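Side-chain contacts in glutathione reductase (Bartonella henselae, PDB 3O0H), which probably catalyses the NADPH-dependent reduction of glutathione disulfide to glutathione, passing electrons through its bound FAD: residues 110-113 against 114-117; 138-141 against 142-145; 178-181 against 182-185; 414-417 against 418-421; 447-450 against 451-455. All coordinates share one frame; numbering follows the deposited sequence. Where two conformers were deposited one is given.

All five contacts are local, each made between neighbouring stretches of chain, but their settings differ. Interactions 1 and 5 lie on helices and both touch the second subunit; each carries a salt bridge between residues three or four apart. Interactions 2 and 4 are the turns of two beta hairpins, and in each an aspartate caught in an Asx turn organises the bend. Interaction 3 is an irregular turn that brings a serine to the FAD. Interactions 1, 2 and 3 belong to the nucleotide-binding part, whereas 4 and 5 share the dimerisation domain and touch through Arg420. None is wholly buried: each mixes buried and partly exposed side chains, and waters join polar ends in interactions 1, 3, 4 and 5.

Interaction 1. Residues 110-113 against 114-117; sequences NKEI and SRLE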
loop_
_atom_site.group_PDB
_atom_site.type_symbol
_atom_site.label_atom_id
_atom_site.label_comp_id
_atom_site.label_asym_id
_atom_site.label_seq_id
_atom_site.Cartn_x
_atom_site.Cartn_y
_atom_site.Cartn_z
ATOM N N ASN B 110 0.316 26.420 2.026
ATOM C CA ASN B 110 -0.307 27.377 2.953
ATOM C C ASN B 110 -1.833 27.306 2.971
ATOM O O ASN B 110 -2.436 27.473 4.027
ATOM C CB ASN B 110 0.091 28.798 2.603
ATOM C CG ASN B 110 1.501 29.126 3.036
ATOM O OD1 ASN B 110 1.973 28.593 4.042
ATOM N ND2 ASN B 110 2.170 30.028 2.293
ATOM N N LYS B 111 -2.455 27.081 1.819
ATOM C CA LYS B 111 -3.945 26.968 1.781
ATOM C C LYS B 111 -4.336 25.733 2.615
ATOM O O LYS B 111 -5.272 25.770 3.427
ATOM C CB LYS B 111 -4.451 26.813 0.351
ATOM C CG LYS B 111 -5.983 26.697 0.197
ATOM C CD LYS B 111 -6.408 26.725 -1.282
ATOM C CE LYS B 111 -7.936 26.754 -1.445
ATOM N NZ LYS B 111 -8.302 26.392 -2.851
ATOM N N GLU B 112 -3.606 24.644 2.410
ATOM C CA GLU B 112 -3.965 23.376 3.037
ATOM C C GLU B 112 -3.723 23.373 4.530
ATOM O O GLU B 112 -4.571 22.863 5.292
ATOM C CB GLU B 112 -3.233 22.204 2.378
ATOM C CG GLU B 112 -3.494 20.827 3.020
ATOM C CD GLU B 112 -4.963 20.429 3.057
ATOM O OE1 GLU B 112 -5.841 21.136 2.473
ATOM O OE2 GLU B 112 -5.259 19.393 3.683
ATOM N N ILE B 113 -2.607 23.927 4.978
ATOM C CA ILE B 113 -2.344 23.945 6.413
ATOM C C ILE B 113 -3.287 24.947 7.129
ATOM O O ILE B 113 -3.706 24.679 8.264
ATOM C CB ILE B 113 -0.838 24.191 6.826
ATOM C CG1 ILE B 113 -0.397 25.642 6.584
ATOM C CG2 ILE B 113 0.116 23.154 6.160
ATOM C CD1 ILE B 113 1.040 26.021 7.086
ATOM N N SER B 114 -3.633 26.055 6.470
ATOM C CA SER B 114 -4.678 26.950 7.012
ATOM C C SER B 114 -6.068 26.298 7.149
ATOM O O SER B 114 -6.778 26.544 8.121
ATOM C CB SER B 114 -4.739 28.275 6.234
ATOM O OG SER B 114 -3.467 28.926 6.404
ATOM N N ARG B 115 -6.440 25.439 6.204
ATOM C CA ARG B 115 -7.689 24.686 6.264
ATOM C C ARG B 115 -7.685 23.756 7.490
ATOM O O ARG B 115 -8.616 23.775 8.311
ATOM C CB ARG B 115 -7.872 23.858 4.998
ATOM C CG ARG B 115 -9.254 23.211 4.834
ATOM C CD ARG B 115 -9.312 22.280 3.621
ATOM N NE ARG B 115 -8.448 21.106 3.752
ATOM C CZ ARG B 115 -8.809 19.965 4.323
ATOM N NH1 ARG B 115 -10.038 19.811 4.835
ATOM N NH2 ARG B 115 -7.957 18.965 4.352
ATOM N N LEU B 116 -6.615 22.982 7.621
ATOM C CA LEU B 116 -6.456 22.067 8.754
ATOM C C LEU B 116 -6.453 22.803 10.103
ATOM O O LEU B 116 -7.176 22.429 11.031
ATOM C CB LEU B 116 -5.148 21.299 8.597
ATOM C CG LEU B 116 -5.150 20.313 7.426
ATOM C CD1 LEU B 116 -3.788 19.588 7.413
ATOM C CD2 LEU B 116 -6.313 19.285 7.495
ATOM N N GLU B 117 -5.650 23.855 10.185
ATOM C CA GLU B 117 -5.646 24.775 11.329
ATOM C C GLU B 117 -7.056 25.227 11.705
ATOM O O GLU B 117 -7.445 25.160 12.870
ATOM C CB GLU B 117 -4.759 25.986 11.016
ATOM C CG GLU B 117 -4.697 27.078 12.116
ATOM C CD GLU B 117 -3.934 28.292 11.631
ATOM O OE1 GLU B 117 -3.970 28.555 10.420
ATOM O OE2 GLU B 117 -3.306 28.992 12.425
HETATM O O HOH W 1 -0.856 28.886 6.004
#
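Glu112 and Arg115 run side by side and join in a two-pronged salt bridge. NE of Arg115 reaches Glu112 OE1 at 2.9 Å, and Arg115 NH2 reaches Glu112 OE2 at 2.8 Å on the syn lone pair of that oxygen. Both oxygens lie close to the guanidinium plane, although the carboxylate plane is turned 30° from it. Both side chains leave with CG opposite the backbone N; a bend at chi2 of Glu112 (58°) and another at chi3 of Arg115 bring the two ends level. CG of Leu116 packs 3.9 Å from Glu112 OE2, giving the carboxylate an apolar neighbour. The pair spans one turn of helix 102-126, whose backbone bonds here include Leu116 N to Glu112 O (3.1 Å) and Glu117 N to Ile113 O (2.9 Å). On another side of this helix Ser114 OG meets a water at 2.6 Å, and that water gives a weak bond to Asn110 OD1. Farther out, Val401 of the second subunit packs on both Glu112 and Arg115, while Leu74 and Val70 of helix 69-88 touch Glu112 and Leu116, respectively. Glu117 turns its carboxylate to a salt bridge with Arg59.

Interaction 2. Residues 138-141 against 142-145; sequences FVDE and HTLE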
loop_
_atom_site.group_PDB
_atom_site.type_symbol
_atom_site.label_atom_id
_atom_site.label_comp_id
_atom_site.label_asym_id
_atom_site.label_seq_id
_atom_site.Cartn_x
_atom_site.Cartn_y
_atom_site.Cartn_z
ATOM N N PHE B 138 4.099 28.644 33.846
ATOM C CA PHE B 138 3.650 28.468 35.241
ATOM C C PHE B 138 4.103 29.629 36.102
ATOM O O PHE B 138 5.240 30.101 35.996
ATOM C CB PHE B 138 4.199 27.180 35.870
ATOM C CG PHE B 138 3.624 25.901 35.295
ATOM C CD1 PHE B 138 4.184 25.310 34.187
ATOM C CD2 PHE B 138 2.560 25.267 35.913
ATOM C CE1 PHE B 138 3.661 24.118 33.675
ATOM C CE2 PHE B 138 2.047 24.086 35.436
ATOM C CZ PHE B 138 2.598 23.506 34.322
ATOM N N VAL B 139 3.196 30.062 36.977
ATOM C CA VAL B 139 3.491 30.975 38.062
ATOM C C VAL B 139 3.666 30.184 39.382
ATOM O O VAL B 139 4.508 30.502 40.193
ATOM C CB VAL B 139 2.304 31.954 38.264
ATOM C CG1 VAL B 139 2.454 32.730 39.576
ATOM C CG2 VAL B 139 2.209 32.886 37.087
ATOM N N ASP B 140 2.808 29.199 39.569
ATOM C CA ASP B 140 2.842 28.237 40.665
ATOM C C ASP B 140 2.113 26.938 40.228
ATOM O O ASP B 140 1.830 26.757 39.065
ATOM C CB ASP B 140 2.269 28.820 41.965
ATOM C CG ASP B 140 0.776 29.052 41.932
ATOM O OD1 ASP B 140 0.067 28.530 41.049
ATOM O OD2 ASP B 140 0.305 29.812 42.830
ATOM N N GLU B 141 1.901 26.027 41.172
ATOM C CA GLU B 141 1.313 24.740 40.866
ATOM C C GLU B 141 -0.068 24.754 40.168
ATOM O O GLU B 141 -0.377 23.802 39.434
ATOM C CB GLU B 141 1.268 23.911 42.139
ATOM C CG GLU B 141 2.626 23.642 42.713
ATOM C CD GLU B 141 3.153 24.638 43.769
ATOM O OE1 GLU B 141 2.740 25.839 43.850
ATOM O OE2 GLU B 141 4.030 24.168 44.518
ATOM N N HIS B 142 -0.866 25.797 40.368
ATOM C CA HIS B 142 -2.212 25.899 39.796
ATOM C C HIS B 142 -2.453 27.133 38.930
ATOM O O HIS B 142 -3.580 27.356 38.460
ATOM C CB HIS B 142 -3.220 25.918 40.937
ATOM C CG HIS B 142 -3.482 24.569 41.503
ATOM N ND1 HIS B 142 -4.222 23.617 40.828
ATOM C CD2 HIS B 142 -3.108 24.006 42.677
ATOM C CE1 HIS B 142 -4.276 22.521 41.559
ATOM N NE2 HIS B 142 -3.631 22.737 42.694
ATOM N N THR B 143 -1.412 27.901 38.646
ATOM C CA THR B 143 -1.607 29.187 38.000
ATOM C C THR B 143 -0.656 29.369 36.833
ATOM O O THR B 143 0.554 29.153 36.967
ATOM C CB THR B 143 -1.387 30.350 38.998
ATOM O OG1 THR B 143 -2.070 30.062 40.228
ATOM C CG2 THR B 143 -1.884 31.676 38.413
ATOM N N LEU B 144 -1.218 29.784 35.695
ATOM C CA LEU B 144 -0.442 30.094 34.528
ATOM C C LEU B 144 -0.514 31.575 34.253
ATOM O O LEU B 144 -1.524 32.220 34.589
ATOM C CB LEU B 144 -0.985 29.370 33.320
ATOM C CG LEU B 144 -1.022 27.848 33.340
ATOM C CD1 LEU B 144 0.300 27.269 33.882
ATOM C CD2 LEU B 144 -2.303 27.289 34.086
ATOM N N GLU B 145 0.539 32.094 33.624
ATOM C CA GLU B 145 0.551 33.442 33.131
ATOM C C GLU B 145 0.661 33.457 31.618
ATOM O O GLU B 145 1.434 32.694 31.032
ATOM C CB GLU B 145 1.685 34.229 33.773
ATOM C CG GLU B 145 1.683 35.709 33.383
ATOM C CD GLU B 145 2.715 36.556 34.147
ATOM O OE1 GLU B 145 3.433 37.303 33.502
ATOM O OE2 GLU B 145 2.772 36.526 35.386
#
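Asp140 OD1 is gripped from opposite faces of its carboxylate plane, by the hydroxyl of Thr143 and the backbone amide of His142. Thr143 OG1 donates at 2.8 Å, on the syn side but 30° out of that plane. His142 N arrives from above the plane at 3.0 Å to Asp140 OD1, closing an Asx turn. With chi1 at 70°, the aspartate places CG between its own backbone N and carbonyl carbon, folding the carboxylate back over the bend. Behind it, Val139 N binds Thr143 O in a nearly straight bond of 2.8 Å; the bonds between the backbones of Asp140 and Thr143 are long and weak. Phe138 and Leu144 point the same way, side by side. CD1 of Leu144 lies over one face of the Phe138 ring, 3.9 Å from its centroid and displaced toward the rim, a CH-pi contact. Ile32 and Ile158 pack against both residues. Val139 CG2 meets Glu145 CB at 3.6 Å, and the carboxylate of Glu145 continues to a salt bridge with Arg152. The His142 ring stacks with His320 and Phe25, its ND1 bonded to Ala155 O. The Asx turn and the Val139-Thr143 bond close the beta hairpin between strands 136-138 and 143-146, two of the three strands of a small antiparallel sheet beside the parallel FAD-binding sheet.

Interaction 3. Residues 178-181 against 182-185; sequences CLTS and NEIF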
loop_
_atom_site.group_PDB
_atom_site.type_symbol
_atom_site.label_atom_id
_atom_site.label_comp_id
_atom_site.label_asym_id
_atom_site.label_seq_id
_atom_site.Cartn_x
_atom_site.Cartn_y
_atom_site.Cartn_z
ATOM N N CYS B 178 21.720 29.609 9.251
ATOM C CA CYS B 178 21.120 28.436 8.664
ATOM C C CYS B 178 19.611 28.389 8.906
ATOM O O CYS B 178 19.101 28.959 9.863
ATOM C CB CYS B 178 21.743 27.171 9.220
ATOM S SG CYS B 178 23.548 27.086 8.942
ATOM N N LEU B 179 18.941 27.661 8.025
ATOM C CA LEU B 179 17.524 27.391 8.120
ATOM C C LEU B 179 17.317 26.164 8.975
ATOM O O LEU B 179 18.226 25.314 9.087
ATOM C CB LEU B 179 16.982 27.040 6.735
ATOM C CG LEU B 179 17.049 28.059 5.600
ATOM C CD1 LEU B 179 16.852 27.319 4.271
ATOM C CD2 LEU B 179 16.045 29.148 5.735
ATOM N N THR B 180 16.119 26.053 9.539
ATOM C CA THR B 180 15.677 24.800 10.123
ATOM C C THR B 180 14.352 24.353 9.465
ATOM O O THR B 180 13.845 25.021 8.525
ATOM C CB THR B 180 15.476 24.961 11.615
ATOM O OG1 THR B 180 14.295 25.734 11.856
ATOM C CG2 THR B 180 16.728 25.637 12.265
ATOM N N SER B 181 13.770 23.257 9.978
ATOM C CA SER B 181 12.504 22.773 9.446
ATOM C C SER B 181 11.430 23.827 9.672
ATOM O O SER B 181 10.423 23.840 8.954
ATOM C CB SER B 181 12.067 21.423 10.078
ATOM O OG SER B 181 11.972 21.536 11.468
ATOM N N ASN B 182 11.636 24.729 10.642
ATOM C CA ASN B 182 10.707 25.837 10.856
ATOM C C ASN B 182 10.647 26.843 9.683
ATOM O O ASN B 182 9.636 27.563 9.537
ATOM C CB ASN B 182 11.030 26.585 12.150
ATOM C CG ASN B 182 10.523 25.852 13.409
ATOM O OD1 ASN B 182 9.885 24.785 13.325
ATOM N ND2 ASN B 182 10.789 26.439 14.576
ATOM N N GLU B 183 11.708 26.912 8.880
ATOM C CA GLU B 183 11.825 27.930 7.817
ATOM C C GLU B 183 11.820 27.326 6.413
ATOM O O GLU B 183 11.475 28.010 5.463
ATOM C CB GLU B 183 13.107 28.751 7.995
ATOM C CG GLU B 183 13.094 29.665 9.217
ATOM C CD GLU B 183 13.457 28.908 10.506
ATOM O OE1 GLU B 183 14.278 27.967 10.480
ATOM O OE2 GLU B 183 12.884 29.246 11.539
ATOM N N ILE B 184 12.120 26.035 6.322
ATOM C CA ILE B 184 12.433 25.345 5.081
ATOM C C ILE B 184 11.277 25.326 4.068
ATOM O O ILE B 184 11.517 25.306 2.849
ATOM C CB ILE B 184 12.934 23.886 5.363
ATOM C CG1 ILE B 184 13.677 23.338 4.177
ATOM C CG2 ILE B 184 11.736 22.934 5.695
ATOM C CD1 ILE B 184 14.968 24.076 3.827
ATOM N N PHE B 185 10.050 25.340 4.566
ATOM C CA PHE B 185 8.864 25.262 3.718
ATOM C C PHE B 185 8.566 26.568 3.008
ATOM O O PHE B 185 7.768 26.579 2.045
ATOM C CB PHE B 185 7.636 24.871 4.554
ATOM C CG PHE B 185 7.736 23.498 5.159
ATOM C CD1 PHE B 185 7.722 22.368 4.356
ATOM C CD2 PHE B 185 7.857 23.328 6.536
ATOM C CE1 PHE B 185 7.829 21.093 4.912
ATOM C CE2 PHE B 185 7.983 22.035 7.099
ATOM C CZ PHE B 185 7.936 20.947 6.306
HETATM O O HOH W 2 9.485 22.333 11.919
#
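An ST turn and a backbone turn that both start at Thr180 bring Ser181 into the FAD pocket, in the long connection between strands 164-166 and 193-197. Thr180 and Glu183 hold the bend together. Glu183 OE1 takes the hydroxyl of Thr180 OG1 at 2.6 Å, on the syn side of the carboxylate, and the backbone Thr180 N at 2.8 Å, nearly along the C-O axis. One carboxylate oxygen thus clamps the hydroxyl and the backbone amide of the threonine. Glu183 gets there by bending at chi2 (82°), which curls its end back over the chain. Thr180 OG1 in turn accepts from Asn182 N at 3.1 Å, the bond that defines the ST turn, while Glu183 N binds Thr180 O from well above the carbonyl plane. The other flank is apolar: Leu179 CD1 meets Ile184 CD1 at 3.8 Å, the two side chains crossing at about a right angle, and Leu179 CD2 rests on Glu183 CB. Strand 279-282 packs against this flank, touching Leu179 through Arg279 and Ile184 through Met281. Phe185 follows, with Ile184 CG2 over the centre of its ring and Tyr75 meeting it edge-to-face. Ser181 itself touches the flavin-adenine dinucleotide, and its OG donates at 2.7 Å to a water that in turn donates to Asn182 OD1 at 2.9 Å.

Interaction 4. Residues 414-417 against 418-421; sequences VVDG and ESRI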
loop_
_atom_site.group_PDB
_atom_site.type_symbol
_atom_site.label_atom_id
_atom_site.label_comp_id
_atom_site.label_asym_id
_atom_site.label_seq_id
_atom_site.Cartn_x
_atom_site.Cartn_y
_atom_site.Cartn_z
ATOM N N VAL B 414 12.069 -10.736 9.830
ATOM C CA VAL B 414 13.025 -11.190 10.790
ATOM C C VAL B 414 12.227 -12.083 11.741
ATOM O O VAL B 414 11.242 -11.664 12.340
ATOM C CB VAL B 414 13.672 -10.043 11.533
ATOM C CG1 VAL B 414 14.641 -10.616 12.579
ATOM C CG2 VAL B 414 14.436 -9.095 10.589
ATOM N N VAL B 415 12.643 -13.320 11.866
ATOM C CA VAL B 415 11.779 -14.321 12.527
ATOM C C VAL B 415 12.511 -14.991 13.699
ATOM O O VAL B 415 13.679 -15.331 13.577
ATOM C CB VAL B 415 11.266 -15.333 11.462
ATOM C CG1 VAL B 415 10.477 -16.481 12.113
ATOM C CG2 VAL B 415 10.411 -14.580 10.397
ATOM N N ASP B 416 11.822 -15.168 14.828
ATOM C CA ASP B 416 12.376 -15.911 15.946
ATOM C C ASP B 416 12.158 -17.369 15.583
ATOM O O ASP B 416 11.036 -17.834 15.519
ATOM C CB ASP B 416 11.675 -15.499 17.252
ATOM C CG ASP B 416 12.039 -16.399 18.454
ATOM O OD1 ASP B 416 12.833 -17.331 18.296
ATOM O OD2 ASP B 416 11.487 -16.147 19.542
ATOM N N GLY B 417 13.240 -18.075 15.319
ATOM C CA GLY B 417 13.199 -19.499 14.921
ATOM C C GLY B 417 12.583 -20.479 15.912
ATOM O O GLY B 417 12.112 -21.534 15.521
ATOM N N GLU B 418 12.583 -20.150 17.196
ATOM C CA GLU B 418 12.014 -21.053 18.187
ATOM C C GLU B 418 10.520 -20.871 18.291
ATOM O O GLU B 418 9.823 -21.843 18.330
ATOM C CB GLU B 418 12.628 -20.850 19.564
ATOM C CG GLU B 418 14.082 -21.276 19.628
ATOM C CD GLU B 418 14.759 -20.848 20.935
ATOM O OE1 GLU B 418 14.685 -19.637 21.309
ATOM O OE2 GLU B 418 15.402 -21.724 21.550
ATOM N N SER B 419 10.036 -19.635 18.369
ATOM C CA SER B 419 8.578 -19.387 18.473
ATOM C C SER B 419 7.897 -19.300 17.087
ATOM O O SER B 419 6.677 -19.408 16.995
ATOM C CB SER B 419 8.304 -18.082 19.205
ATOM O OG SER B 419 8.727 -17.011 18.360
ATOM N N ARG B 420 8.687 -19.118 16.037
ATOM C CA ARG B 420 8.193 -18.807 14.674
ATOM C C ARG B 420 7.530 -17.407 14.565
ATOM O O ARG B 420 7.068 -17.024 13.492
ATOM C CB ARG B 420 7.284 -19.927 14.116
ATOM C CG ARG B 420 8.057 -21.253 13.744
ATOM C CD ARG B 420 8.878 -21.105 12.440
ATOM N NE ARG B 420 8.083 -21.114 11.184
ATOM C CZ ARG B 420 8.558 -20.792 9.968
ATOM N NH1 ARG B 420 9.828 -20.414 9.816
ATOM N NH2 ARG B 420 7.771 -20.867 8.882
ATOM N N ILE B 421 7.541 -16.613 15.637
ATOM C CA ILE B 421 6.946 -15.267 15.583
ATOM C C ILE B 421 7.791 -14.324 14.680
ATOM O O ILE B 421 9.033 -14.295 14.767
ATOM C CB ILE B 421 6.759 -14.666 16.987
ATOM C CG1 ILE B 421 5.760 -15.502 17.816
ATOM C CG2 ILE B 421 6.227 -13.259 16.868
ATOM C CD1 ILE B 421 5.684 -15.140 19.316
HETATM O O HOH W 3 15.312 -18.027 19.253
HETATM O O HOH W 4 9.365 -14.597 19.913
HETATM O O HOH W 5 12.504 -16.993 21.912
#
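Asp416 and Ile421 close the turn of the beta hairpin joining strands 409-416 and 422-428 in the dimerisation domain. The firm part is its base. Asp416 N bonds to Ile421 O at 2.9 Å, whereas a second backbone bond, Arg420 N to Asp416 O, is bent and weak. Val415 CG1 also packs here, 3.7 Å from Arg420 O. Two side chains shape the four residues between. Asp416 OD1 accepts Glu418 N at 3.0 Å, from above the carboxylate plane, forming an Asx turn; its CG stands opposite the backbone N (chi1 171°), which carries the carboxylate out over the turn. Ser419 OG then takes Ile421 N at 3.0 Å, an ST turn that leads the chain into the second strand. In the middle of this ST turn Arg420 adopts a left-handed backbone conformation, phi 67°, and its guanidinium leaves the hairpin for salt bridges to Glu389 and Asp450. The other side is wet and loosely made. Glu418 is exposed, and its OE1 lies 4.2 Å from Asp416 OD1; these like charges probably repel each other, which a water close to both Asp416 OD1 and Glu418 OE1 may ease. A second gives a bond to Asp416 OD2 and only a weak one to Glu418 OE1. A third donates to Asp416 OD2 at 2.7 Å and lies 2.9 Å from Ser419 OG.

Interaction 5. Residues 447-450 against 451-455; sequences LTKD and IFDKT
Leu447 and Thr448 come in extended, and the chain then winds into the short helix 449-454 of the dimerisation domain. Thr448 holds the N-cap position but makes no capping bond with its side chain; its carbonyl accepts the opening backbone bonds, from Ile451 N at 3.0 Å and, weakly, from Phe452 N. Asp453 N binds Lys449 O in the carbonyl plane, a sound bond four residues apart. The same turn carries a salt bridge between side chains four apart: Lys449 NZ meets the syn lone pair of Asp453 OD1 at 2.8 Å. The lysine is bent at chi2 (51°) and again at chi4, so that its chain curls along the helix instead of standing off it. A water bridges the pair, accepting from Lys449 NZ at 2.8 Å and donating to Asp453 OD2 at 2.6 Å. The ammonium group also binds Met469 O and lies in cation-pi contact with Tyr391, a set of partners that should fix its position. Apolar groups take another side of the helix. Leu447 CD1 touches Ile451 CG2 at 4.1 Å, the side chains crossing at about a right angle, and Phe452 turns its ring edge to Thr448 O. This side faces the second subunit: Leu447 packs on Leu447 of the second subunit, and Phe452 on Ile441 of the second subunit. At the far end Thr455 OG1 turns back and donates to Ile451 O at 2.9 Å.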
loop_
_atom_site.group_PDB
_atom_site.type_symbol
_atom_site.label_atom_id
_atom_site.label_comp_id
_atom_site.label_asym_id
_atom_site.label_seq_id
_atom_site.Cartn_x
_atom_site.Cartn_y
_atom_site.Cartn_z
ATOM N N LEU B 447 1.724 -12.794 14.993
ATOM C CA LEU B 447 1.472 -13.867 14.050
ATOM C C LEU B 447 2.786 -14.521 13.659
ATOM O O LEU B 447 3.831 -13.856 13.526
ATOM C CB LEU B 447 0.761 -13.335 12.816
ATOM C CG LEU B 447 -0.686 -12.871 13.027
ATOM C CD1 LEU B 447 -1.301 -12.494 11.654
ATOM C CD2 LEU B 447 -1.576 -13.944 13.702
ATOM N N THR B 448 2.706 -15.816 13.412
ATOM C CA THR B 448 3.883 -16.593 13.091
ATOM C C THR B 448 4.096 -16.555 11.581
ATOM O O THR B 448 3.182 -16.231 10.796
ATOM C CB THR B 448 3.765 -18.039 13.568
ATOM O OG1 THR B 448 2.593 -18.641 12.994
ATOM C CG2 THR B 448 3.663 -18.114 15.106
ATOM N N LYS B 449 5.324 -16.861 11.192
ATOM C CA LYS B 449 5.707 -16.864 9.809
ATOM C C LYS B 449 4.836 -17.844 9.000
ATOM O O LYS B 449 4.529 -17.592 7.824
ATOM C CB LYS B 449 7.183 -17.241 9.712
ATOM C CG LYS B 449 7.729 -17.308 8.278
ATOM C CD LYS B 449 7.423 -16.032 7.449
ATOM C CE LYS B 449 8.276 -16.037 6.125
ATOM N NZ LYS B 449 8.139 -17.297 5.344
ATOM N N ASP B 450 4.409 -18.938 9.646
ATOM C CA ASP B 450 3.507 -19.904 9.042
ATOM C C ASP B 450 2.182 -19.311 8.577
ATOM O O ASP B 450 1.626 -19.755 7.589
ATOM C CB ASP B 450 3.267 -21.070 10.013
ATOM C CG ASP B 450 4.542 -21.777 10.327
ATOM O OD1 ASP B 450 4.986 -22.519 9.433
ATOM O OD2 ASP B 450 5.138 -21.518 11.416
ATOM N N ILE B 451 1.676 -18.317 9.275
ATOM C CA ILE B 451 0.406 -17.697 8.910
ATOM C C ILE B 451 0.605 -16.797 7.690
ATOM O O ILE B 451 -0.274 -16.733 6.816
ATOM C CB ILE B 451 -0.174 -16.834 10.040
ATOM C CG1 ILE B 451 -0.521 -17.682 11.289
ATOM C CG2 ILE B 451 -1.402 -15.998 9.531
ATOM C CD1 ILE B 451 -1.382 -18.882 11.074
ATOM N N PHE B 452 1.740 -16.095 7.630
ATOM C CA PHE B 452 2.100 -15.348 6.426
ATOM C C PHE B 452 2.089 -16.286 5.222
ATOM O O PHE B 452 1.510 -15.966 4.167
ATOM C CB PHE B 452 3.497 -14.700 6.552
ATOM C CG PHE B 452 3.530 -13.412 7.356
ATOM C CD1 PHE B 452 3.318 -13.401 8.727
ATOM C CD2 PHE B 452 3.840 -12.208 6.743
ATOM C CE1 PHE B 452 3.373 -12.219 9.481
ATOM C CE2 PHE B 452 3.880 -10.997 7.496
ATOM C CZ PHE B 452 3.647 -11.009 8.863
ATOM N N ASP B 453 2.750 -17.442 5.355
ATOM C CA ASP B 453 2.873 -18.377 4.234
ATOM C C ASP B 453 1.529 -18.982 3.822
ATOM O O ASP B 453 1.359 -19.399 2.676
ATOM C CB ASP B 453 3.810 -19.529 4.590
ATOM C CG ASP B 453 5.241 -19.108 4.752
ATOM O OD1 ASP B 453 5.574 -17.938 4.511
ATOM O OD2 ASP B 453 6.044 -19.984 5.114
ATOM N N LYS B 454 0.608 -19.095 4.779
ATOM C CA LYS B 454 -0.705 -19.693 4.539
ATOM C C LYS B 454 -1.645 -18.698 3.837
ATOM O O LYS B 454 -2.682 -19.071 3.302
ATOM C CB LYS B 454 -1.343 -20.099 5.885
ATOM C CG LYS B 454 -2.300 -21.242 5.837
ATOM C CD LYS B 454 -2.649 -21.791 7.260
ATOM C CE LYS B 454 -3.266 -20.734 8.186
ATOM N NZ LYS B 454 -3.980 -21.296 9.422
ATOM N N THR B 455 -1.292 -17.435 3.871
ATOM C CA THR B 455 -2.142 -16.394 3.292
ATOM C C THR B 455 -2.049 -16.457 1.774
ATOM O O THR B 455 -0.948 -16.390 1.202
ATOM C CB THR B 455 -1.738 -15.020 3.815
ATOM O OG1 THR B 455 -1.892 -14.973 5.261
ATOM C CG2 THR B 455 -2.582 -13.907 3.110
HETATM O O HOH W 6 8.461 -19.950 6.163
#